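Local coordinates for protein transcriptional regulator KdgR (Pseudomonas aeruginosa, PDB 5Y6I) that probably binds DNA and regulates transcription as an IclR-family factor, with a helix-turn-helix domain and a C-terminal domain of the GAF-like type, at residues 97-102 against 125-129; 113-117 against 151-155. One frame throughout, in Å; residues are numbered along the deposited sequence.

In the fold
The two contacts lie on opposite faces of the five-stranded antiparallel sheet in the IclR C-terminal domain, which belongs to the GAF clan, with centres about 14 Å apart. Contact 1 packs helix 93-108 on edge strand 121-128; contact 2 sets helix 150-158 against the adjacent strand 111-118. Their segments alternate along the chain, in the order 97-102, 113-117, 125-129, 151-155. The strands meet directly: Gln126 O is 2.9 Å from Leu114 N, and Val125 N 3.0 Å from Leu114 O, both probable hydrogen bonds. The hairpin is thus covered by a helix on each face, consistent with the helix-sheet-helix layering of a GAF-type domain.

Contact 1: residues 97-102 against 125-129; sequences AAAPLA and VQVEQ
Leu101 lays its CD2 methyl against the aliphatic part of Gln126, with Leu101 CD2 3.4 Å from Gln126 CG, and the two side chains run alongside each other with their tips pointing opposite ways. CG of the leucine is anti to its backbone N (chi1 -175°), which carries the branch out from helix 93-108 toward edge strand 121-128. The same methyl meets the next inward-facing residue of the strand, Leu101 CD2 lying 3.7 Å from Glu128 CG. Beyond CG the Gln126 chain is extended, and its amide end reaches the helix backbone beside Ala98, where Gln126 NE2 is 3.6 Å from Ala98 CB. Glu128 instead bends at chi2 (-61°) and folds over Ala102: Glu128 CG is 3.6 Å from Ala102 CA, and Glu128 OE2 is 3.8 Å from Ala102 CB. Between Gln126 and Glu128, Val127 points to the other face of the sheet, onto Phe113. Val125 and Gln126 both face Leu114 in a classic beta bulge. The helix and strand axes run 29° apart. No hydrogen bond joins the two segments; the methylenes of Gln126 and Glu128 pack on Leu101, while the amide of Gln126 lies on Ala98 and the bent Glu128 chain, carboxylate included, on Ala102. That carboxylate pairs with Arg105 further along the same helix, so apolar cover and a salt bridge together tie helix to sheet edge.

Contact 2: residues 113-117 against 151-155; sequences FLAVW and TGLVF
Phe155 leaves helix 150-158 toward strand 111-118 and touches it along its whole length. Its CB already meets the indole, 4.1 Å from Trp117 CZ3. At the root of the ring Phe155 CG lies 3.8 Å from Trp117 CE3, which sits over one face of the phenyl ring, nearer its rim than its centre. On one flank Phe155 CE1 comes within 4.0 Å of Trp117 CB, and on the other Phe155 CE2 is 4.2 Å from Ala115 CB. The tip ends at the strand backbone, Phe155 CZ being 3.6 Å from Val116 C, with the carbonyl oxygen of Ala115 at the ring edge, near its plane. Chi1 of -81° sets Phe155 CG anti to its carbonyl carbon, aiming the ring at the backbone of Ala115 and Val116. The planes of the Trp117 six-membered ring and the Phe155 ring are inclined by 54°, so they meet obliquely. One turn earlier Thr151 divides its branches: Thr151 CG2 packs 3.6 Å from Ala115 CB, whereas OG1 lies at the edge of the Phe113 ring, beside CE1 and CZ. No hydrogen bond crosses between the two segments; the contact is van der Waals packing, mostly apolar. Around it, Phe155 also rests on Val226 of strand 223-232 and Ala122 of strand 121-128, and Thr151 on Thr228 and on Ser213 of strand 209-217. Helix 150-158 thereby lies across four neighbouring strands, 121-128, 111-118, 223-232 and 209-217, while Trp117 also packs on Val131 of the second subunit.

Contact 1: residues 97-102 against 125-129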
loop_
_atom_site.group_PDB
_atom_site.type_symbol
_atom_site.label_atom_id
_atom_site.label_comp_id
_atom_site.label_asym_id
_atom_site.label_seq_id
_atom_site.Cartn_x
_atom_site.Cartn_y
_atom_site.Cartn_z
ATOM N N ALA A 97 -5.183 6.440 12.434
ATOM C CA ALA A 97 -5.280 5.922 13.796
ATOM C C ALA A 97 -5.593 6.990 14.836
ATOM O O ALA A 97 -6.112 6.656 15.908
ATOM C CB ALA A 97 -3.983 5.221 14.190
ATOM N N ALA A 98 -5.310 8.259 14.532
ATOM C CA ALA A 98 -5.298 9.294 15.554
ATOM C C ALA A 98 -6.638 9.408 16.282
ATOM O O ALA A 98 -6.666 9.532 17.517
ATOM C CB ALA A 98 -4.893 10.622 14.924
ATOM N N ALA A 99 -7.764 9.356 15.544
ATOM C CA ALA A 99 -9.060 9.457 16.220
ATOM C C ALA A 99 -9.393 8.202 17.008
ATOM O O ALA A 99 -9.717 8.320 18.203
ATOM C CB ALA A 99 -10.169 9.808 15.221
ATOM N N PRO A 100 -9.352 6.992 16.439
ATOM C CA PRO A 100 -9.743 5.812 17.228
ATOM C C PRO A 100 -8.843 5.548 18.440
ATOM O O PRO A 100 -9.314 4.951 19.423
ATOM C CB PRO A 100 -9.677 4.671 16.210
ATOM C CG PRO A 100 -9.852 5.350 14.868
ATOM C CD PRO A 100 -9.131 6.652 15.017
ATOM N N LEU A 101 -7.574 5.968 18.397
ATOM C CA LEU A 101 -6.718 5.861 19.571
ATOM C C LEU A 101 -7.310 6.647 20.733
ATOM O O LEU A 101 -7.417 6.147 21.863
ATOM C CB LEU A 101 -5.310 6.372 19.242
ATOM C CG LEU A 101 -4.261 6.211 20.359
ATOM C CD1 LEU A 101 -3.797 4.764 20.515
ATOM C CD2 LEU A 101 -3.053 7.103 20.157
ATOM N N ALA A 102 -7.721 7.882 20.460
ATOM C CA ALA A 102 -8.269 8.731 21.504
ATOM C C ALA A 102 -9.615 8.205 21.988
ATOM O O ALA A 102 -9.946 8.311 23.178
ATOM C CB ALA A 102 -8.386 10.154 20.977
ATOM N N VAL A 125 5.244 6.581 18.735
ATOM C CA VAL A 125 5.145 7.811 17.958
ATOM C C VAL A 125 3.915 8.629 18.306
ATOM O O VAL A 125 3.732 9.716 17.740
ATOM C CB VAL A 125 5.169 7.525 16.442
ATOM C CG1 VAL A 125 6.545 6.991 16.032
ATOM C CG2 VAL A 125 4.046 6.577 16.061
ATOM N N GLN A 126 3.071 8.158 19.220
ATOM C CA GLN A 126 1.810 8.838 19.486
ATOM C C GLN A 126 1.143 8.198 20.705
ATOM O O GLN A 126 1.106 6.968 20.810
ATOM C CB GLN A 126 0.934 8.767 18.227
ATOM C CG GLN A 126 -0.535 8.644 18.409
ATOM C CD GLN A 126 -1.290 8.854 17.089
ATOM O OE1 GLN A 126 -0.714 8.774 16.006
ATOM N NE2 GLN A 126 -2.580 9.127 17.185
ATOM N N VAL A 127 0.625 9.031 21.623
ATOM C CA VAL A 127 0.213 8.574 22.953
ATOM C C VAL A 127 -1.037 9.306 23.415
ATOM O O VAL A 127 -1.070 10.540 23.437
ATOM C CB VAL A 127 1.325 8.794 23.999
ATOM C CG1 VAL A 127 0.763 8.682 25.422
ATOM C CG2 VAL A 127 2.427 7.838 23.786
ATOM N N GLU A 128 -2.036 8.553 23.858
ATOM C CA GLU A 128 -3.213 9.127 24.505
ATOM C C GLU A 128 -3.202 8.700 25.967
ATOM O O GLU A 128 -3.398 7.519 26.274
ATOM C CB GLU A 128 -4.504 8.684 23.816
ATOM C CG GLU A 128 -4.819 9.384 22.497
ATOM C CD GLU A 128 -4.993 10.885 22.620
ATOM O OE1 GLU A 128 -5.251 11.403 23.731
ATOM O OE2 GLU A 128 -4.887 11.559 21.589
ATOM N N GLN A 129 -2.982 9.652 26.865
ATOM C CA GLN A 129 -2.824 9.306 28.269
ATOM C C GLN A 129 -4.175 9.176 28.960
ATOM O O GLN A 129 -5.189 9.709 28.512
ATOM C CB GLN A 129 -1.964 10.339 28.995
ATOM C CG GLN A 129 -0.651 10.659 28.297
ATOM C CD GLN A 129 0.256 11.498 29.174
ATOM O OE1 GLN A 129 -0.201 12.101 30.150
ATOM N NE2 GLN A 129 1.541 11.544 28.839
#

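Contact 2: residues 113-117 against 151-155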
loop_
_atom_site.group_PDB
_atom_site.type_symbol
_atom_site.label_atom_id
_atom_site.label_comp_id
_atom_site.label_asym_id
_atom_site.label_seq_id
_atom_site.Cartn_x
_atom_site.Cartn_y
_atom_site.Cartn_z
ATOM N N PHE A 113 -1.262 3.732 23.163
ATOM C CA PHE A 113 -0.212 4.314 22.336
ATOM C C PHE A 113 -0.097 3.586 20.998
ATOM O O PHE A 113 -0.530 2.438 20.840
ATOM C CB PHE A 113 1.154 4.338 23.058
ATOM C CG PHE A 113 1.664 2.983 23.535
ATOM C CD1 PHE A 113 2.634 2.294 22.815
ATOM C CD2 PHE A 113 1.257 2.460 24.759
ATOM C CE1 PHE A 113 3.140 1.066 23.292
ATOM C CE2 PHE A 113 1.754 1.246 25.240
ATOM C CZ PHE A 113 2.690 0.548 24.511
ATOM N N LEU A 114 0.461 4.294 20.020
ATOM C CA LEU A 114 0.740 3.733 18.705
ATOM C C LEU A 114 2.249 3.685 18.504
ATOM O O LEU A 114 2.952 4.669 18.769
ATOM C CB LEU A 114 0.082 4.552 17.594
ATOM C CG LEU A 114 -0.009 3.885 16.212
ATOM C CD1 LEU A 114 -1.072 2.789 16.202
ATOM C CD2 LEU A 114 -0.322 4.923 15.153
ATOM N N ALA A 115 2.739 2.532 18.066
ATOM C CA ALA A 115 4.139 2.349 17.736
ATOM C C ALA A 115 4.256 1.851 16.307
ATOM O O ALA A 115 3.394 1.113 15.821
ATOM C CB ALA A 115 4.811 1.363 18.675
ATOM N N VAL A 116 5.330 2.275 15.641
ATOM C CA VAL A 116 5.711 1.781 14.322
ATOM C C VAL A 116 7.122 1.216 14.409
ATOM O O VAL A 116 7.819 1.382 15.409
ATOM C CB VAL A 116 5.644 2.877 13.245
ATOM C CG1 VAL A 116 4.238 3.542 13.220
ATOM C CG2 VAL A 116 6.767 3.902 13.487
ATOM N N TRP A 117 7.546 0.555 13.336
ATOM C CA TRP A 117 8.828 -0.145 13.307
ATOM C C TRP A 117 9.892 0.750 12.677
ATOM O O TRP A 117 9.778 1.139 11.508
ATOM C CB TRP A 117 8.698 -1.469 12.555
ATOM C CG TRP A 117 9.935 -2.291 12.517
ATOM C CD1 TRP A 117 10.828 -2.412 11.474
ATOM C CD2 TRP A 117 10.468 -3.076 13.588
ATOM N NE1 TRP A 117 11.847 -3.264 11.820
ATOM C CE2 TRP A 117 11.656 -3.683 13.113
ATOM C CE3 TRP A 117 10.041 -3.357 14.884
ATOM C CZ2 TRP A 117 12.424 -4.541 13.899
ATOM C CZ3 TRP A 117 10.807 -4.213 15.666
ATOM C CH2 TRP A 117 11.987 -4.785 15.174
ATOM N N THR A 151 4.381 -4.581 22.876
ATOM C CA THR A 151 4.529 -3.971 21.566
ATOM C C THR A 151 5.615 -4.667 20.752
ATOM O O THR A 151 5.461 -4.891 19.542
ATOM C CB THR A 151 4.859 -2.496 21.766
ATOM O OG1 THR A 151 3.937 -1.924 22.709
ATOM C CG2 THR A 151 4.779 -1.750 20.484
ATOM N N GLY A 152 6.727 -5.018 21.400
ATOM C CA GLY A 152 7.808 -5.676 20.694
ATOM C C GLY A 152 7.471 -7.096 20.304
ATOM O O GLY A 152 7.951 -7.593 19.278
ATOM N N LEU A 153 6.636 -7.770 21.101
ATOM C CA LEU A 153 6.292 -9.153 20.779
ATOM C C LEU A 153 5.351 -9.234 19.582
ATOM O O LEU A 153 5.494 -10.128 18.739
ATOM C CB LEU A 153 5.689 -9.861 21.995
ATOM C CG LEU A 153 6.629 -10.044 23.194
ATOM C CD1 LEU A 153 6.308 -11.302 23.990
ATOM C CD2 LEU A 153 8.063 -10.093 22.743
ATOM N N VAL A 154 4.385 -8.317 19.478
ATOM C CA VAL A 154 3.505 -8.338 18.314
ATOM C C VAL A 154 4.313 -8.114 17.043
ATOM O O VAL A 154 4.176 -8.856 16.066
ATOM C CB VAL A 154 2.375 -7.305 18.445
ATOM C CG1 VAL A 154 1.527 -7.318 17.130
ATOM C CG2 VAL A 154 1.514 -7.592 19.672
ATOM N N PHE A 155 5.188 -7.107 17.045
ATOM C CA PHE A 155 6.115 -6.921 15.933
ATOM C C PHE A 155 6.831 -8.233 15.577
ATOM O O PHE A 155 6.718 -8.733 14.452
ATOM C CB PHE A 155 7.118 -5.807 16.276
ATOM C CG PHE A 155 6.581 -4.387 16.059
ATOM C CD1 PHE A 155 6.035 -4.007 14.847
ATOM C CD2 PHE A 155 6.634 -3.437 17.076
ATOM C CE1 PHE A 155 5.559 -2.712 14.641
ATOM C CE2 PHE A 155 6.147 -2.134 16.880
ATOM C CZ PHE A 155 5.615 -1.779 15.654
#